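AcRAF (Thiomonas intermedia, PDB 4LOW) acts as a pterin dehydratase-like assembly factor for RuBisCO in the alpha-carboxysome and may have pterin-4a-carbinolamine dehydratase activity. Local coordinates at residues F22-Y27 with R31-A36; A38-E43 with A78-A83. All blocks are in the same frame, centred on the assembly; numbering follows the deposited sequence.

Interaction 1 (F22-Y27 with R31-A36). With FMT (formic acid), chain J.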
loop_
_atom_site.group_PDB
_atom_site.type_symbol
_atom_site.label_atom_id
_atom_site.label_comp_id
_atom_site.label_asym_id
_atom_site.label_seq_id
_atom_site.Cartn_x
_atom_site.Cartn_y
_atom_site.Cartn_z
ATOM N N PHE A 22 -6.200 8.688 4.460
ATOM C CA PHE A 22 -7.309 8.171 5.251
ATOM C C PHE A 22 -6.733 7.571 6.504
ATOM O O PHE A 22 -5.845 6.731 6.409
ATOM C CB PHE A 22 -8.022 7.076 4.447
ATOM C CG PHE A 22 -8.725 7.573 3.203
ATOM C CD1 PHE A 22 -8.027 7.774 2.016
ATOM C CD2 PHE A 22 -10.071 7.903 3.237
ATOM C CE1 PHE A 22 -8.688 8.267 0.873
ATOM C CE2 PHE A 22 -10.728 8.365 2.089
ATOM C CZ PHE A 22 -10.031 8.555 0.934
ATOM N N ALA A 23 -7.268 7.881 7.671
ATOM C CA ALA A 23 -6.777 7.292 8.922
ATOM C C ALA A 23 -7.920 6.536 9.589
ATOM O O ALA A 23 -9.095 6.918 9.475
ATOM C CB ALA A 23 -6.237 8.387 9.839
ATOM N N PHE A 24 -7.579 5.441 10.268
ATOM C CA PHE A 24 -8.551 4.532 10.858
ATOM C C PHE A 24 -8.200 4.241 12.304
ATOM O O PHE A 24 -7.055 4.384 12.701
ATOM C CB PHE A 24 -8.607 3.226 10.045
ATOM C CG PHE A 24 -8.982 3.466 8.601
ATOM C CD1 PHE A 24 -10.310 3.583 8.212
ATOM C CD2 PHE A 24 -8.009 3.640 7.647
ATOM C CE1 PHE A 24 -10.644 3.847 6.871
ATOM C CE2 PHE A 24 -8.345 3.902 6.308
ATOM C CZ PHE A 24 -9.657 4.018 5.945
ATOM N N GLY A 25 -9.186 3.779 13.067
ATOM C CA GLY A 25 -8.971 3.504 14.475
ATOM C C GLY A 25 -8.297 2.196 14.796
ATOM O O GLY A 25 -8.000 1.969 15.964
ATOM N N SER A 26 -8.144 1.284 13.841
ATOM C CA SER A 26 -7.593 -0.028 14.098
ATOM C C SER A 26 -7.104 -0.648 12.827
ATOM O O SER A 26 -7.562 -0.264 11.747
ATOM C CB SER A 26 -8.680 -0.951 14.674
ATOM O OG SER A 26 -9.730 -1.112 13.730
ATOM N N TYR A 27 -6.311 -1.688 12.988
ATOM C CA TYR A 27 -5.872 -2.485 11.840
ATOM C C TYR A 27 -7.078 -3.077 11.111
ATOM O O TYR A 27 -7.111 -3.054 9.885
ATOM C CB TYR A 27 -4.936 -3.627 12.271
ATOM C CG TYR A 27 -4.537 -4.519 11.106
ATOM C CD1 TYR A 27 -3.554 -4.120 10.208
ATOM C CD2 TYR A 27 -5.232 -5.699 10.829
ATOM C CE1 TYR A 27 -3.234 -4.897 9.092
ATOM C CE2 TYR A 27 -4.911 -6.485 9.722
ATOM C CZ TYR A 27 -3.925 -6.066 8.848
ATOM O OH TYR A 27 -3.580 -6.790 7.744
ATOM N N ARG A 31 -7.572 -2.534 7.198
ATOM C CA ARG A 31 -7.509 -3.697 6.310
ATOM C C ARG A 31 -8.796 -3.865 5.520
ATOM O O ARG A 31 -8.748 -4.216 4.339
ATOM C CB ARG A 31 -7.167 -4.935 7.143
ATOM C CG ARG A 31 -6.839 -6.159 6.338
ATOM C CD ARG A 31 -5.632 -5.924 5.431
ATOM N NE ARG A 31 -6.006 -5.725 4.043
ATOM C CZ ARG A 31 -5.151 -5.604 3.040
ATOM N NH1 ARG A 31 -3.855 -5.401 3.283
ATOM N NH2 ARG A 31 -5.588 -5.618 1.794
ATOM N N ALA A 32 -9.948 -3.615 6.158
ATOM C CA ALA A 32 -11.218 -3.719 5.424
ATOM C C ALA A 32 -11.223 -2.682 4.317
ATOM O O ALA A 32 -11.635 -2.985 3.205
ATOM C CB ALA A 32 -12.377 -3.498 6.370
ATOM N N PHE A 33 -10.735 -1.482 4.588
ATOM C CA PHE A 33 -10.683 -0.445 3.547
ATOM C C PHE A 33 -9.726 -0.867 2.410
ATOM O O PHE A 33 -10.054 -0.730 1.236
ATOM C CB PHE A 33 -10.256 0.866 4.192
ATOM C CG PHE A 33 -10.040 1.970 3.207
ATOM C CD1 PHE A 33 -11.120 2.615 2.606
ATOM C CD2 PHE A 33 -8.775 2.446 2.964
ATOM C CE1 PHE A 33 -10.933 3.716 1.772
ATOM C CE2 PHE A 33 -8.589 3.564 2.141
ATOM C CZ PHE A 33 -9.678 4.192 1.558
ATOM N N LEU A 34 -8.535 -1.390 2.765
ATOM C CA LEU A 34 -7.596 -1.843 1.739
ATOM C C LEU A 34 -8.171 -2.963 0.868
ATOM O O LEU A 34 -8.001 -2.964 -0.365
ATOM C CB LEU A 34 -6.237 -2.258 2.316
ATOM C CG LEU A 34 -5.415 -1.116 2.894
ATOM C CD1 LEU A 34 -4.334 -1.674 3.807
ATOM C CD2 LEU A 34 -4.706 -0.328 1.765
ATOM N N ASP A 35 -8.843 -3.941 1.499
ATOM C CA ASP A 35 -9.455 -5.002 0.701
ATOM C C ASP A 35 -10.573 -4.462 -0.203
ATOM O O ASP A 35 -10.704 -4.886 -1.366
ATOM C CB ASP A 35 -9.976 -6.086 1.631
ATOM C CG ASP A 35 -8.871 -6.919 2.242
ATOM O OD1 ASP A 35 -7.950 -7.328 1.500
ATOM O OD2 ASP A 35 -9.008 -7.305 3.422
ATOM N N ALA A 36 -11.358 -3.489 0.305
ATOM C CA ALA A 36 -12.423 -2.900 -0.514
ATOM C C ALA A 36 -11.835 -2.055 -1.672
ATOM O O ALA A 36 -12.345 -2.053 -2.804
ATOM C CB ALA A 36 -13.346 -2.043 0.341
HETATM C C FMT J . -2.825 -3.944 0.270
HETATM O O1 FMT J . -2.595 -5.076 0.689
HETATM O O2 FMT J . -3.957 -3.740 -0.356
HETATM O O HOH W 1 -2.435 -5.075 5.799
#
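The ring of F33 has the CZ corner of F24 over one face, offset toward the rim and 3.4 Å from F33 CG; the planes are 42° apart, an oblique pairing. At its far end F33 puts CZ over the centre of the F22 ring, 3.9 Å from F22 CG. Y27 offers a ring face to R31 CB, a CH-pi contact of 4.1 Å to the Y27 centroid, and the two side chains run alongside each other. Bends at chi2 (60°) and chi3 turn the R31 guanidinium back over L34 CB, which covers one face. At its edge, in plane, lie a water and O1 of a formate, probably from the crystallisation liquor: R31 NH1 donates to formate O1 at 2.9 Å, and the water bridges R31 NH1 to Y27 OH. R31 NH2 forms a salt bridge with D35 OD1, met from above the carboxylate plane. A leucine in place of R31 would probably leave D35 without its ion-pair mate. Y27 OH is hydrogen-bonded to E42 OE2 of the second subunit, whose own R31 holds the same formate. The aromatic cluster of F22, F24 and F33 closes the turn from strand 17-23 into helix 27-44, and F22 and F33 pack on I60 of strand 57-63 and V81 of helix 72-84.

Interaction 2 (A38-E43 with A78-A83)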
loop_
_atom_site.group_PDB
_atom_site.type_symbol
_atom_site.label_atom_id
_atom_site.label_comp_id
_atom_site.label_asym_id
_atom_site.label_seq_id
_atom_site.Cartn_x
_atom_site.Cartn_y
_atom_site.Cartn_z
ATOM N N ALA A 38 -9.011 -2.689 -3.240
ATOM C CA ALA A 38 -8.579 -3.608 -4.275
ATOM C C ALA A 38 -9.796 -4.029 -5.108
ATOM O O ALA A 38 -9.713 -4.017 -6.352
ATOM C CB ALA A 38 -7.946 -4.816 -3.627
ATOM N N ALA A 39 -10.939 -4.338 -4.466
ATOM C CA ALA A 39 -12.133 -4.727 -5.204
ATOM C C ALA A 39 -12.594 -3.610 -6.133
ATOM O O ALA A 39 -12.974 -3.882 -7.283
ATOM C CB ALA A 39 -13.251 -5.130 -4.230
ATOM N N LEU A 40 -12.533 -2.364 -5.673
ATOM C CA LEU A 40 -12.917 -1.217 -6.488
ATOM C C LEU A 40 -12.037 -1.074 -7.734
ATOM O O LEU A 40 -12.556 -0.812 -8.828
ATOM C CB LEU A 40 -12.832 0.049 -5.637
ATOM C CG LEU A 40 -13.089 1.344 -6.423
ATOM C CD1 LEU A 40 -14.529 1.396 -6.955
ATOM C CD2 LEU A 40 -12.823 2.512 -5.564
ATOM N N SER A 41 -10.737 -1.217 -7.593
ATOM C CA SER A 41 -9.796 -1.098 -8.701
ATOM C C SER A 41 -10.044 -2.134 -9.740
ATOM O O SER A 41 -9.967 -1.860 -10.954
ATOM C CB SER A 41 -8.363 -1.215 -8.186
ATOM O OG SER A 41 -7.902 0.075 -7.847
ATOM N N GLU A 42 -10.378 -3.339 -9.300
ATOM C CA GLU A 42 -10.659 -4.432 -10.229
ATOM C C GLU A 42 -11.998 -4.191 -10.934
ATOM O O GLU A 42 -12.100 -4.436 -12.144
ATOM C CB GLU A 42 -10.678 -5.761 -9.474
ATOM C CG GLU A 42 -9.313 -6.150 -8.934
ATOM C CD GLU A 42 -9.326 -6.992 -7.675
ATOM O OE1 GLU A 42 -10.419 -7.472 -7.287
ATOM O OE2 GLU A 42 -8.244 -7.144 -7.059
ATOM N N GLU A 43 -13.009 -3.684 -10.199
ATOM C CA GLU A 43 -14.338 -3.382 -10.737
ATOM C C GLU A 43 -14.277 -2.364 -11.864
ATOM O O GLU A 43 -14.981 -2.486 -12.876
ATOM C CB GLU A 43 -15.241 -2.819 -9.613
ATOM C CG GLU A 43 -16.713 -2.734 -10.002
ATOM C CD GLU A 43 -17.323 -4.094 -10.272
ATOM O OE1 GLU A 43 -16.820 -5.094 -9.702
ATOM O OE2 GLU A 43 -18.303 -4.162 -11.047
ATOM N N ALA A 78 -12.095 8.751 -7.054
ATOM C CA ALA A 78 -11.845 9.335 -5.751
ATOM C C ALA A 78 -13.106 9.333 -4.875
ATOM O O ALA A 78 -13.050 8.978 -3.697
ATOM C CB ALA A 78 -11.295 10.742 -5.914
ATOM N N ALA A 79 -14.264 9.690 -5.442
ATOM C CA ALA A 79 -15.493 9.701 -4.671
ATOM C C ALA A 79 -15.922 8.280 -4.267
ATOM O O ALA A 79 -16.470 8.092 -3.194
ATOM C CB ALA A 79 -16.604 10.365 -5.484
ATOM N N ARG A 80 -15.698 7.289 -5.108
ATOM C CA ARG A 80 -16.048 5.932 -4.680
ATOM C C ARG A 80 -15.094 5.479 -3.556
ATOM O O ARG A 80 -15.558 4.837 -2.593
ATOM C CB ARG A 80 -16.078 4.964 -5.850
ATOM C CG ARG A 80 -17.309 5.174 -6.742
ATOM C CD ARG A 80 -17.099 4.586 -8.105
ATOM N NE ARG A 80 -17.335 3.150 -8.125
ATOM C CZ ARG A 80 -17.441 2.441 -9.243
ATOM N NH1 ARG A 80 -17.358 3.039 -10.427
ATOM N NH2 ARG A 80 -17.645 1.138 -9.187
ATOM N N VAL A 81 -13.784 5.890 -3.613
ATOM C CA VAL A 81 -12.862 5.566 -2.511
ATOM C C VAL A 81 -13.392 6.208 -1.222
ATOM O O VAL A 81 -13.474 5.533 -0.181
ATOM C CB VAL A 81 -11.464 6.061 -2.809
ATOM C CG1 VAL A 81 -10.564 5.917 -1.585
ATOM C CG2 VAL A 81 -10.865 5.318 -3.979
ATOM N N ASP A 82 -13.844 7.490 -1.278
ATOM C CA ASP A 82 -14.421 8.130 -0.094
ATOM C C ASP A 82 -15.611 7.325 0.448
ATOM O O ASP A 82 -15.751 7.179 1.668
ATOM C CB ASP A 82 -14.896 9.538 -0.429
ATOM C CG ASP A 82 -13.792 10.530 -0.634
ATOM O OD1 ASP A 82 -12.630 10.182 -0.386
ATOM O OD2 ASP A 82 -14.092 11.650 -1.063
ATOM N N ALA A 83 -16.465 6.794 -0.446
ATOM C CA ALA A 83 -17.619 6.031 0.009
ATOM C C ALA A 83 -17.196 4.732 0.686
ATOM O O ALA A 83 -17.902 4.288 1.600
ATOM C CB ALA A 83 -18.555 5.727 -1.154
#
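L40 points from its helix toward the other one and splits its two methyls between neighbouring residues. CD1 goes to R80, lying 3.5 Å from R80 NE, while CD2 meets V81 CG2 at 3.8 Å. What aims the fork is a first torsion that sets CG opposite the backbone N (chi1 175°). L40 and V81 cross at about a right angle, one branch of the valine taking the leucine methyl. R80 instead slants past L40, its CB 4.0 Å from L40 CD1, and in the conformer described a bend at chi3 brings the guanidinium across the same methyl. R80 and E43 were each modelled in two conformers, so their approach is tentative: E43 lies crosswise to R80, and E43 OE2 stays 5.7 Å from R80 NH2, which makes any attraction probably long-range. No hydrogen bond spans the two segments. They form an antiparallel helix pair, at 148° with axes 10.9 Å apart, bridged by side chains and packed beside the antiparallel sheet. L40 also packs on F77 and L84 of helix 72-84, and V81 on L37 of helix 27-44, while D82 reaches strand 17-23 through a salt bridge to K20.

From the N terminus, strand 17-23 leads into interaction 1, which closes a short connection whose three intervening residues belong to the first turn of helix 27-44. Further along that helix, interaction 2 opens at 38-43 and closes a much longer loop, through strands 50-53 and 57-63, when the chain returns as helix 72-84. The contacts therefore follow in series, neither enclosing nor crossing the other. They share helix 27-44 and meet in space: F22 CZ lies 3.7 Å from V81 CG1 and packs 3.3 Å from D82 OD1. Together they tie both helices to the antiparallel sheet, and residues of both segment pairs reach the second subunit.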